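Local coordinates for protein TodX (Pseudomonas putida, PDB 3BS0) that probably carries aromatic hydrocarbons such as toluene across the outer membrane, as a beta-barrel channel of the FadL family, at residues S20-A28 / T36-E47. Numbering follows the deposited sequence.
Sequences SSSYYTGNA and TLSFAPDGNQFE
Tyr24 and Phe39 mark one close approach of the two backbones, CA to CA 5.5 Å, and Asn27 and Glu47 the other, at 6.6 Å. Residues 20-28 are an irregular loop that runs into a 3-10 segment; residues 36-47 leave a 3-10 turn at 36-39, pass through Pro41 and Gly43 and start the barrel strand 44-60. The Tyr24 ring, swung away from its own backbone N (chi1 -162°), lies between the backbone N of Gly26, over the centre of one face, and Ala40 on the opposite face. Ala40 CA makes a CH-pi contact there, 3.9 Å from the centroid of the Tyr24 ring, and Pro41 CD adds to the same side near CE2. Phe39 turns its edge, not its face, to the Ser22-Tyr24 backbone, while the methyl CG2 of Thr36 rests on Ser22 CA and Tyr23 N; Thr36 OG1 is hydrogen-bonded to Asn33 O.

At the barrel wall the contact becomes polar. Asn27 N donates to Glu47 OE2 (2.6 Å), an almost straight bond that meets the carboxylate from above its plane. Asn27 ND2 gives a second straight bond to Gln45 O (2.9 Å), and also bonds Ser85 OG on strand 80-90. Gln45 O lies in the amide plane of Asn27, whereas ND2 sits above the plane of the Gln45 carbonyl. The Asn27 amide and Glu47 carboxylate stack with their planes 21° apart. Were Glu47 replaced by an alanine, Asn27 N would probably lose this acceptor and the Asn27 amide the carboxylate stacked on it. Asn27 thus ties the N-terminal region, which in the FadL family forms the plug (hatch) of the barrel, to strands 44-60 and 80-90, through backbone and side-chain N-H groups, while aromatic and methyl contacts pack residues 22-24 against 36-41.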
loop_
_atom_site.group_PDB
_atom_site.type_symbol
_atom_site.label_atom_id
_atom_site.label_comp_id
_atom_site.label_asym_id
_atom_site.label_seq_id
_atom_site.Cartn_x
_atom_site.Cartn_y
_atom_site.Cartn_z
ATOM N N SER A 20 -16.710 1.543 2.467
ATOM C CA SER A 20 -17.041 1.616 1.041
ATOM C C SER A 20 -17.993 0.545 0.506
ATOM O O SER A 20 -18.288 0.523 -0.682
ATOM C CB SER A 20 -15.760 1.521 0.211
ATOM O OG SER A 20 -15.400 0.157 -0.021
ATOM N N SER A 21 -18.471 -0.347 1.359
ATOM C CA SER A 21 -19.337 -1.427 0.891
ATOM C C SER A 21 -20.621 -1.048 0.156
ATOM O O SER A 21 -21.086 -1.803 -0.700
ATOM C CB SER A 21 -19.701 -2.350 2.060
ATOM O OG SER A 21 -20.417 -1.638 3.050
ATOM N N SER A 22 -21.204 0.106 0.454
ATOM C CA SER A 22 -22.451 0.412 -0.225
ATOM C C SER A 22 -22.965 1.843 -0.290
ATOM O O SER A 22 -24.146 2.084 -0.033
ATOM C CB SER A 22 -23.532 -0.477 0.366
ATOM O OG SER A 22 -23.374 -0.537 1.779
ATOM N N TYR A 23 -22.095 2.785 -0.642
ATOM C CA TYR A 23 -22.510 4.177 -0.785
ATOM C C TYR A 23 -21.598 4.866 -1.802
ATOM O O TYR A 23 -20.429 4.498 -1.922
ATOM C CB TYR A 23 -22.492 4.883 0.576
ATOM C CG TYR A 23 -21.138 5.202 1.154
ATOM C CD1 TYR A 23 -20.537 6.433 0.912
ATOM C CD2 TYR A 23 -20.477 4.297 1.996
ATOM C CE1 TYR A 23 -19.314 6.769 1.499
ATOM C CE2 TYR A 23 -19.254 4.613 2.586
ATOM C CZ TYR A 23 -18.675 5.854 2.333
ATOM O OH TYR A 23 -17.457 6.191 2.885
ATOM N N TYR A 24 -22.117 5.848 -2.542
ATOM C CA TYR A 24 -21.282 6.515 -3.538
ATOM C C TYR A 24 -19.909 6.898 -3.000
ATOM O O TYR A 24 -19.770 7.733 -2.106
ATOM C CB TYR A 24 -21.944 7.756 -4.145
ATOM C CG TYR A 24 -21.257 8.145 -5.446
ATOM C CD1 TYR A 24 -21.013 7.178 -6.437
ATOM C CD2 TYR A 24 -20.800 9.442 -5.676
ATOM C CE1 TYR A 24 -20.324 7.493 -7.608
ATOM C CE2 TYR A 24 -20.111 9.765 -6.859
ATOM C CZ TYR A 24 -19.875 8.779 -7.811
ATOM O OH TYR A 24 -19.161 9.046 -8.958
ATOM N N THR A 25 -18.898 6.264 -3.578
ATOM C CA THR A 25 -17.519 6.472 -3.195
ATOM C C THR A 25 -16.783 7.212 -4.315
ATOM O O THR A 25 -15.677 7.701 -4.136
ATOM C CB THR A 25 -16.881 5.095 -2.889
ATOM O OG1 THR A 25 -16.923 4.872 -1.471
ATOM C CG2 THR A 25 -15.447 5.008 -3.410
ATOM N N GLY A 26 -17.423 7.309 -5.472
ATOM C CA GLY A 26 -16.802 8.002 -6.578
ATOM C C GLY A 26 -16.195 7.014 -7.536
ATOM O O GLY A 26 -16.443 5.814 -7.422
ATOM N N ASN A 27 -15.393 7.500 -8.475
ATOM C CA ASN A 27 -14.772 6.627 -9.459
ATOM C C ASN A 27 -13.868 5.541 -8.872
ATOM O O ASN A 27 -13.670 4.502 -9.501
ATOM C CB ASN A 27 -13.999 7.464 -10.472
ATOM C CG ASN A 27 -14.912 8.221 -11.414
ATOM O OD1 ASN A 27 -16.129 8.253 -11.228
ATOM N ND2 ASN A 27 -14.328 8.835 -12.435
ATOM N N ALA A 28 -13.345 5.761 -7.664
ATOM C CA ALA A 28 -12.459 4.777 -7.025
ATOM C C ALA A 28 -13.154 3.445 -6.717
ATOM O O ALA A 28 -12.494 2.437 -6.473
ATOM C CB ALA A 28 -11.864 5.357 -5.755
ATOM N N THR A 36 -21.218 0.161 -6.379
ATOM C CA THR A 36 -21.675 1.433 -5.842
ATOM C C THR A 36 -21.682 2.521 -6.908
ATOM O O THR A 36 -22.195 3.610 -6.667
ATOM C CB THR A 36 -20.797 1.939 -4.674
ATOM O OG1 THR A 36 -19.412 1.795 -5.021
ATOM C CG2 THR A 36 -21.109 1.194 -3.384
ATOM N N LEU A 37 -21.120 2.239 -8.078
ATOM C CA LEU A 37 -21.077 3.250 -9.120
ATOM C C LEU A 37 -22.473 3.582 -9.633
ATOM O O LEU A 37 -22.686 4.629 -10.259
ATOM C CB LEU A 37 -20.186 2.800 -10.285
ATOM C CG LEU A 37 -18.684 2.681 -10.010
ATOM C CD1 LEU A 37 -18.013 2.159 -11.268
ATOM C CD2 LEU A 37 -18.089 4.033 -9.584
ATOM N N SER A 38 -23.430 2.699 -9.364
ATOM C CA SER A 38 -24.791 2.940 -9.820
ATOM C C SER A 38 -25.470 4.006 -8.974
ATOM O O SER A 38 -26.561 4.477 -9.311
ATOM C CB SER A 38 -25.601 1.648 -9.818
ATOM O OG SER A 38 -25.365 0.911 -11.001
ATOM N N PHE A 39 -24.815 4.400 -7.887
ATOM C CA PHE A 39 -25.349 5.443 -7.020
ATOM C C PHE A 39 -24.794 6.779 -7.502
ATOM O O PHE A 39 -24.942 7.808 -6.844
ATOM C CB PHE A 39 -24.916 5.249 -5.561
ATOM C CG PHE A 39 -25.233 3.898 -4.989
ATOM C CD1 PHE A 39 -26.137 3.044 -5.606
ATOM C CD2 PHE A 39 -24.610 3.474 -3.823
ATOM C CE1 PHE A 39 -26.406 1.780 -5.067
ATOM C CE2 PHE A 39 -24.874 2.223 -3.283
ATOM C CZ PHE A 39 -25.769 1.373 -3.906
ATOM N N ALA A 40 -24.132 6.767 -8.647
ATOM C CA ALA A 40 -23.557 7.999 -9.160
ATOM C C ALA A 40 -24.602 8.907 -9.805
ATOM O O ALA A 40 -25.585 8.435 -10.387
ATOM C CB ALA A 40 -22.460 7.685 -10.165
ATOM N N PRO A 41 -24.395 10.231 -9.705
ATOM C CA PRO A 41 -25.341 11.168 -10.301
ATOM C C PRO A 41 -25.374 10.977 -11.812
ATOM O O PRO A 41 -24.368 10.610 -12.426
ATOM C CB PRO A 41 -24.796 12.530 -9.879
ATOM C CG PRO A 41 -23.334 12.283 -9.720
ATOM C CD PRO A 41 -23.288 10.945 -9.049
ATOM N N ASP A 42 -26.551 11.197 -12.389
ATOM C CA ASP A 42 -26.776 11.068 -13.818
ATOM C C ASP A 42 -25.629 11.670 -14.595
ATOM O O ASP A 42 -25.141 12.736 -14.249
ATOM C CB ASP A 42 -28.059 11.789 -14.189
ATOM C CG ASP A 42 -29.115 10.857 -14.692
ATOM O OD1 ASP A 42 -29.244 10.724 -15.932
ATOM O OD2 ASP A 42 -29.807 10.248 -13.847
ATOM N N GLY A 43 -25.200 10.987 -15.648
ATOM C CA GLY A 43 -24.107 11.510 -16.438
ATOM C C GLY A 43 -22.820 10.712 -16.410
ATOM O O GLY A 43 -22.795 9.536 -16.062
ATOM N N ASN A 44 -21.738 11.375 -16.797
ATOM C CA ASN A 44 -20.426 10.757 -16.839
ATOM C C ASN A 44 -19.560 11.472 -15.824
ATOM O O ASN A 44 -19.693 12.679 -15.637
ATOM C CB ASN A 44 -19.855 10.885 -18.249
ATOM C CG ASN A 44 -20.778 10.292 -19.300
ATOM O OD1 ASN A 44 -20.848 10.786 -20.425
ATOM N ND2 ASN A 44 -21.488 9.223 -18.939
ATOM N N GLN A 45 -18.675 10.735 -15.159
ATOM C CA GLN A 45 -17.850 11.344 -14.130
ATOM C C GLN A 45 -16.366 11.309 -14.392
ATOM O O GLN A 45 -15.771 10.251 -14.462
ATOM C CB GLN A 45 -18.117 10.681 -12.774
ATOM C CG GLN A 45 -19.516 10.888 -12.160
ATOM C CD GLN A 45 -20.593 10.001 -12.763
ATOM O OE1 GLN A 45 -20.360 8.833 -13.063
ATOM N NE2 GLN A 45 -21.791 10.555 -12.930
ATOM N N PHE A 46 -15.756 12.474 -14.532
ATOM C CA PHE A 46 -14.321 12.525 -14.734
ATOM C C PHE A 46 -13.688 12.807 -13.370
ATOM O O PHE A 46 -14.117 13.737 -12.679
ATOM C CB PHE A 46 -13.939 13.635 -15.716
ATOM C CG PHE A 46 -12.467 13.864 -15.788
ATOM C CD1 PHE A 46 -11.662 13.044 -16.565
ATOM C CD2 PHE A 46 -11.867 14.832 -14.996
ATOM C CE1 PHE A 46 -10.287 13.178 -16.553
ATOM C CE2 PHE A 46 -10.493 14.971 -14.979
ATOM C CZ PHE A 46 -9.702 14.137 -15.761
ATOM N N GLU A 47 -12.683 12.024 -12.974
ATOM C CA GLU A 47 -12.044 12.249 -11.668
ATOM C C GLU A 47 -10.527 12.381 -11.684
ATOM O O GLU A 47 -9.822 11.594 -12.315
ATOM C CB GLU A 47 -12.450 11.164 -10.661
ATOM C CG GLU A 47 -13.625 11.567 -9.760
ATOM C CD GLU A 47 -13.905 10.551 -8.647
ATOM O OE1 GLU A 47 -12.971 10.232 -7.879
ATOM O OE2 GLU A 47 -15.060 10.080 -8.538
#